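Local coordinates for protein 2,3-bisphosphoglycerate-independent phosphoglycerate mutase (PDB 2ZKT) that probably interconverts 2-phosphoglycerate and 3-phosphoglycerate in glycolysis, as a metal-binding member of the alkaline phosphatase superfamily, at residues F68-F82 and G227-Q241. Residues are numbered along the deposited sequence; the frame is centred on the assembly and turned at random.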
# COMPACT_ATOMS: atom_id res chain seq x y z
N PHE B 68 -24.59 -10.04 -6.38
CA PHE B 68 -25.33 -11.05 -5.61
C PHE B 68 -25.75 -12.26 -6.45
O PHE B 68 -26.33 -13.22 -5.92
CB PHE B 68 -26.57 -10.43 -4.94
CG PHE B 68 -26.24 -9.49 -3.81
CD1 PHE B 68 -25.36 -9.87 -2.80
CD2 PHE B 68 -26.79 -8.20 -3.77
CE1 PHE B 68 -25.02 -8.98 -1.76
CE2 PHE B 68 -26.48 -7.31 -2.75
CZ PHE B 68 -25.58 -7.69 -1.73
N GLY B 69 -25.48 -12.20 -7.76
CA GLY B 69 -25.79 -13.31 -8.66
C GLY B 69 -26.95 -13.13 -9.63
O GLY B 69 -27.37 -14.09 -10.29
N TYR B 70 -27.46 -11.92 -9.76
CA TYR B 70 -28.59 -11.67 -10.65
C TYR B 70 -28.17 -10.92 -11.91
O TYR B 70 -27.11 -10.29 -11.96
CB TYR B 70 -29.67 -10.85 -9.92
CG TYR B 70 -30.22 -11.54 -8.68
CD1 TYR B 70 -31.19 -12.56 -8.79
CD2 TYR B 70 -29.74 -11.21 -7.42
CE1 TYR B 70 -31.65 -13.23 -7.66
CE2 TYR B 70 -30.20 -11.88 -6.28
CZ TYR B 70 -31.15 -12.89 -6.40
OH TYR B 70 -31.60 -13.54 -5.27
N ASP B 71 -29.03 -11.01 -12.94
CA ASP B 71 -28.79 -10.30 -14.19
C ASP B 71 -29.46 -8.93 -14.02
O ASP B 71 -30.70 -8.83 -13.97
CB ASP B 71 -29.43 -11.07 -15.37
CG ASP B 71 -29.28 -10.34 -16.70
OD1 ASP B 71 -29.96 -9.30 -16.90
OD2 ASP B 71 -28.48 -10.80 -17.54
N PRO B 72 -28.66 -7.86 -13.92
CA PRO B 72 -29.20 -6.51 -13.74
C PRO B 72 -30.18 -6.07 -14.83
O PRO B 72 -31.21 -5.45 -14.53
CB PRO B 72 -27.94 -5.63 -13.68
CG PRO B 72 -26.94 -6.41 -14.52
CD PRO B 72 -27.19 -7.84 -14.10
N TYR B 73 -29.88 -6.40 -16.09
CA TYR B 73 -30.77 -6.01 -17.19
C TYR B 73 -32.18 -6.60 -17.09
O TYR B 73 -33.13 -6.02 -17.64
CB TYR B 73 -30.15 -6.39 -18.54
CG TYR B 73 -29.09 -5.41 -19.04
CD1 TYR B 73 -29.31 -4.03 -18.98
CD2 TYR B 73 -27.90 -5.87 -19.60
CE1 TYR B 73 -28.37 -3.13 -19.48
CE2 TYR B 73 -26.95 -4.97 -20.10
CZ TYR B 73 -27.19 -3.60 -20.04
OH TYR B 73 -26.27 -2.71 -20.56
N GLU B 74 -32.33 -7.73 -16.40
CA GLU B 74 -33.65 -8.37 -16.28
C GLU B 74 -34.33 -8.16 -14.92
O GLU B 74 -35.56 -8.16 -14.83
CB GLU B 74 -33.54 -9.87 -16.53
CG GLU B 74 -32.89 -10.24 -17.85
CD GLU B 74 -33.11 -11.69 -18.21
OE1 GLU B 74 -34.27 -12.03 -18.57
OE2 GLU B 74 -32.15 -12.49 -18.11
N THR B 75 -33.52 -8.00 -13.87
CA THR B 75 -34.08 -7.83 -12.53
C THR B 75 -34.32 -6.38 -12.10
O THR B 75 -35.29 -6.09 -11.39
CB THR B 75 -33.16 -8.49 -11.48
OG1 THR B 75 -31.83 -7.94 -11.60
CG2 THR B 75 -33.08 -10.00 -11.69
N TYR B 76 -33.45 -5.47 -12.55
CA TYR B 76 -33.55 -4.06 -12.18
C TYR B 76 -34.85 -3.37 -12.57
O TYR B 76 -35.23 -3.31 -13.75
CB TYR B 76 -32.37 -3.27 -12.76
CG TYR B 76 -32.24 -1.89 -12.17
CD1 TYR B 76 -32.04 -1.72 -10.79
CD2 TYR B 76 -32.27 -0.75 -12.98
CE1 TYR B 76 -31.86 -0.45 -10.24
CE2 TYR B 76 -32.10 0.53 -12.43
CZ TYR B 76 -31.89 0.67 -11.07
OH TYR B 76 -31.66 1.91 -10.53
N ARG B 77 -35.52 -2.81 -11.56
CA ARG B 77 -36.76 -2.09 -11.78
C ARG B 77 -36.70 -0.72 -11.11
O ARG B 77 -37.70 -0.22 -10.58
CB ARG B 77 -37.96 -2.92 -11.25
CG ARG B 77 -38.31 -4.16 -12.10
CD ARG B 77 -38.92 -3.76 -13.44
NE ARG B 77 -39.41 -4.90 -14.22
CZ ARG B 77 -38.63 -5.78 -14.85
NH1 ARG B 77 -37.30 -5.68 -14.80
NH2 ARG B 77 -39.19 -6.78 -15.54
N GLY B 78 -35.51 -0.10 -11.14
CA GLY B 78 -35.35 1.22 -10.54
C GLY B 78 -34.60 1.23 -9.22
O GLY B 78 -34.33 0.18 -8.64
N ARG B 79 -34.27 2.44 -8.75
CA ARG B 79 -33.52 2.62 -7.50
C ARG B 79 -34.34 2.86 -6.22
O ARG B 79 -34.06 2.27 -5.17
CB ARG B 79 -32.54 3.79 -7.67
CG ARG B 79 -31.83 4.19 -6.38
CD ARG B 79 -30.75 5.26 -6.60
NE ARG B 79 -30.05 5.57 -5.35
CZ ARG B 79 -28.99 6.37 -5.25
NH1 ARG B 79 -28.49 6.96 -6.34
NH2 ARG B 79 -28.43 6.58 -4.06
N GLY B 80 -35.33 3.75 -6.32
CA GLY B 80 -36.17 4.10 -5.18
C GLY B 80 -36.47 3.04 -4.13
O GLY B 80 -36.20 3.25 -2.93
N PHE B 81 -37.02 1.91 -4.56
CA PHE B 81 -37.37 0.82 -3.64
C PHE B 81 -36.21 0.37 -2.75
O PHE B 81 -36.42 0.07 -1.56
CB PHE B 81 -37.91 -0.38 -4.42
CG PHE B 81 -38.72 -1.34 -3.59
CD1 PHE B 81 -38.10 -2.31 -2.81
CD2 PHE B 81 -40.12 -1.27 -3.59
CE1 PHE B 81 -38.85 -3.21 -2.04
CE2 PHE B 81 -40.89 -2.16 -2.82
CZ PHE B 81 -40.25 -3.14 -2.05
N PHE B 82 -35.00 0.30 -3.32
CA PHE B 82 -33.82 -0.12 -2.55
C PHE B 82 -33.49 0.93 -1.48
O PHE B 82 -33.15 0.60 -0.34
CB PHE B 82 -32.60 -0.29 -3.48
CG PHE B 82 -32.76 -1.36 -4.54
CD1 PHE B 82 -33.03 -2.68 -4.18
CD2 PHE B 82 -32.61 -1.04 -5.89
CE1 PHE B 82 -33.15 -3.67 -5.15
CE2 PHE B 82 -32.73 -2.03 -6.88
CZ PHE B 82 -33.00 -3.35 -6.50
N GLY B 227 -35.42 8.60 -9.60
CA GLY B 227 -35.11 7.20 -9.32
C GLY B 227 -36.30 6.35 -8.92
O GLY B 227 -36.22 5.60 -7.94
N ALA B 228 -37.40 6.46 -9.66
CA ALA B 228 -38.60 5.68 -9.37
C ALA B 228 -38.23 4.19 -9.35
O ALA B 228 -37.52 3.71 -10.24
CB ALA B 228 -39.68 5.96 -10.44
N GLY B 229 -38.70 3.47 -8.34
CA GLY B 229 -38.37 2.06 -8.27
C GLY B 229 -39.40 1.17 -7.58
O GLY B 229 -40.14 1.61 -6.69
N THR B 230 -39.44 -0.09 -8.01
CA THR B 230 -40.35 -1.08 -7.43
C THR B 230 -39.44 -2.20 -6.94
O THR B 230 -38.21 -2.09 -7.01
CB THR B 230 -41.33 -1.66 -8.50
OG1 THR B 230 -40.61 -2.54 -9.38
CG2 THR B 230 -41.94 -0.54 -9.34
N TYR B 231 -40.04 -3.27 -6.43
CA TYR B 231 -39.25 -4.42 -5.98
C TYR B 231 -38.59 -5.01 -7.24
O TYR B 231 -39.20 -5.03 -8.32
CB TYR B 231 -40.17 -5.46 -5.33
CG TYR B 231 -39.43 -6.66 -4.78
CD1 TYR B 231 -38.77 -6.60 -3.55
CD2 TYR B 231 -39.41 -7.87 -5.49
CE1 TYR B 231 -38.10 -7.71 -3.03
CE2 TYR B 231 -38.74 -8.99 -4.98
CZ TYR B 231 -38.09 -8.91 -3.75
OH TYR B 231 -37.42 -10.00 -3.24
N PRO B 232 -37.33 -5.49 -7.13
CA PRO B 232 -36.67 -6.06 -8.32
C PRO B 232 -37.30 -7.36 -8.84
O PRO B 232 -37.76 -8.20 -8.06
CB PRO B 232 -35.23 -6.25 -7.84
CG PRO B 232 -35.41 -6.59 -6.39
CD PRO B 232 -36.47 -5.59 -5.94
N ASN B 233 -37.33 -7.51 -10.17
CA ASN B 233 -37.89 -8.71 -10.81
C ASN B 233 -36.92 -9.88 -10.67
O ASN B 233 -36.22 -10.25 -11.62
CB ASN B 233 -38.16 -8.45 -12.30
CG ASN B 233 -38.74 -9.68 -13.01
OD1 ASN B 233 -38.69 -9.78 -14.24
ND2 ASN B 233 -39.29 -10.61 -12.23
N ILE B 234 -36.85 -10.47 -9.47
CA ILE B 234 -35.96 -11.60 -9.26
C ILE B 234 -36.81 -12.85 -9.07
O ILE B 234 -37.85 -12.79 -8.40
CB ILE B 234 -35.06 -11.41 -8.03
CG1 ILE B 234 -35.92 -11.26 -6.78
CG2 ILE B 234 -34.17 -10.19 -8.22
CD1 ILE B 234 -35.15 -11.47 -5.50
N PRO B 235 -36.38 -13.98 -9.65
CA PRO B 235 -37.10 -15.26 -9.54
C PRO B 235 -37.40 -15.59 -8.08
O PRO B 235 -38.56 -15.63 -7.66
CB PRO B 235 -36.11 -16.26 -10.16
CG PRO B 235 -35.38 -15.44 -11.18
CD PRO B 235 -35.13 -14.15 -10.42
N MET B 236 -36.33 -15.82 -7.32
CA MET B 236 -36.44 -16.14 -5.90
C MET B 236 -35.33 -15.44 -5.13
O MET B 236 -34.37 -14.93 -5.72
CB MET B 236 -36.35 -17.66 -5.70
CG MET B 236 -35.09 -18.29 -6.27
SD MET B 236 -35.14 -20.10 -6.15
CE MET B 236 -35.99 -20.50 -7.68
N LYS B 237 -35.45 -15.41 -3.80
CA LYS B 237 -34.45 -14.76 -2.97
C LYS B 237 -33.14 -15.57 -2.91
O LYS B 237 -33.10 -16.77 -3.22
CB LYS B 237 -35.01 -14.53 -1.56
CG LYS B 237 -36.50 -14.15 -1.57
CD LYS B 237 -36.90 -13.29 -0.37
CE LYS B 237 -36.48 -11.84 -0.57
NZ LYS B 237 -36.87 -10.95 0.58
N PHE B 238 -32.06 -14.89 -2.53
CA PHE B 238 -30.72 -15.48 -2.41
C PHE B 238 -30.76 -16.72 -1.50
O PHE B 238 -30.33 -17.81 -1.89
CB PHE B 238 -29.76 -14.43 -1.83
CG PHE B 238 -28.30 -14.79 -1.96
CD1 PHE B 238 -27.59 -14.43 -3.11
CD2 PHE B 238 -27.63 -15.44 -0.93
CE1 PHE B 238 -26.23 -14.72 -3.23
CE2 PHE B 238 -26.26 -15.74 -1.03
CZ PHE B 238 -25.56 -15.37 -2.19
N THR B 239 -31.29 -16.52 -0.29
CA THR B 239 -31.41 -17.58 0.72
C THR B 239 -32.04 -18.86 0.19
O THR B 239 -31.51 -19.96 0.42
CB THR B 239 -32.25 -17.10 1.94
OG1 THR B 239 -33.45 -16.46 1.46
CG2 THR B 239 -31.45 -16.11 2.80
N GLU B 240 -33.16 -18.74 -0.52
CA GLU B 240 -33.82 -19.94 -1.04
C GLU B 240 -33.11 -20.48 -2.28
O GLU B 240 -32.98 -21.69 -2.45
CB GLU B 240 -35.30 -19.67 -1.35
CG GLU B 240 -35.58 -18.59 -2.38
CD GLU B 240 -37.07 -18.40 -2.63
OE1 GLU B 240 -37.74 -19.39 -3.01
OE2 GLU B 240 -37.58 -17.26 -2.46
N GLN B 241 -32.63 -19.57 -3.12
CA GLN B 241 -31.95 -19.97 -4.35
C GLN B 241 -30.78 -20.92 -4.04
O GLN B 241 -30.66 -21.98 -4.65
CB GLN B 241 -31.44 -18.71 -5.08
CG GLN B 241 -30.75 -18.97 -6.40
CD GLN B 241 -30.30 -17.68 -7.08
OE1 GLN B 241 -29.62 -17.70 -8.11
NE2 GLN B 241 -30.69 -16.54 -6.50
O HOH W 1 -30.31 -15.49 -10.71
O HOH W 2 -35.65 -2.49 -8.68
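Ile234 sets its CG2 methyl over one face of the Tyr70 ring, a CH-pi contact with the methyl 4.1 Å from the ring centroid. The same methyl meets Thr75 CG2. Further along, Phe82 CE1 lies 3.9 Å from Pro232 CG. Phe81 has CG anti to its backbone N (chi1 -160°), which lays one ring face against Tyr231 N. Tyr231 CB sits over the same face, and the edge of the Tyr231 ring turns toward it in an offset edge-to-face pair, planes at 82°. The Tyr231 hydroxyl goes on to Ala261 O.

Around this apolar row the backbones pair at intervals. Asn233 N donates to Thr75 O at 2.8 Å. Thr230 N donates to Arg77 O, and Gly80 N to Gly227 O. Gly78 and Gly229 come within 3.9 Å, CA to CA; a CB on either would clash with the other segment. A water links Arg77 N, Gly78 O and Thr230 O.

At the outer edge, Asn233 CB lies over the centre of the Arg77 guanidinium, whose NH1 donates to Glu74 O. The buried Tyr70 donates from OH to Met236 O at 3.1 Å, in the carbonyl plane, on a lone pair. A phenylalanine in place of Tyr70 would probably keep the face under Ile234 but leave Met236 O without this donor.

Residues 68-82 lead from the large mixed sheet to the four-stranded antiparallel sheet, and residues 227-241 lead back. The chemistry is consistent with two linkers held side by side mainly by backbone bonds and ring packing, with no salt bridge between them.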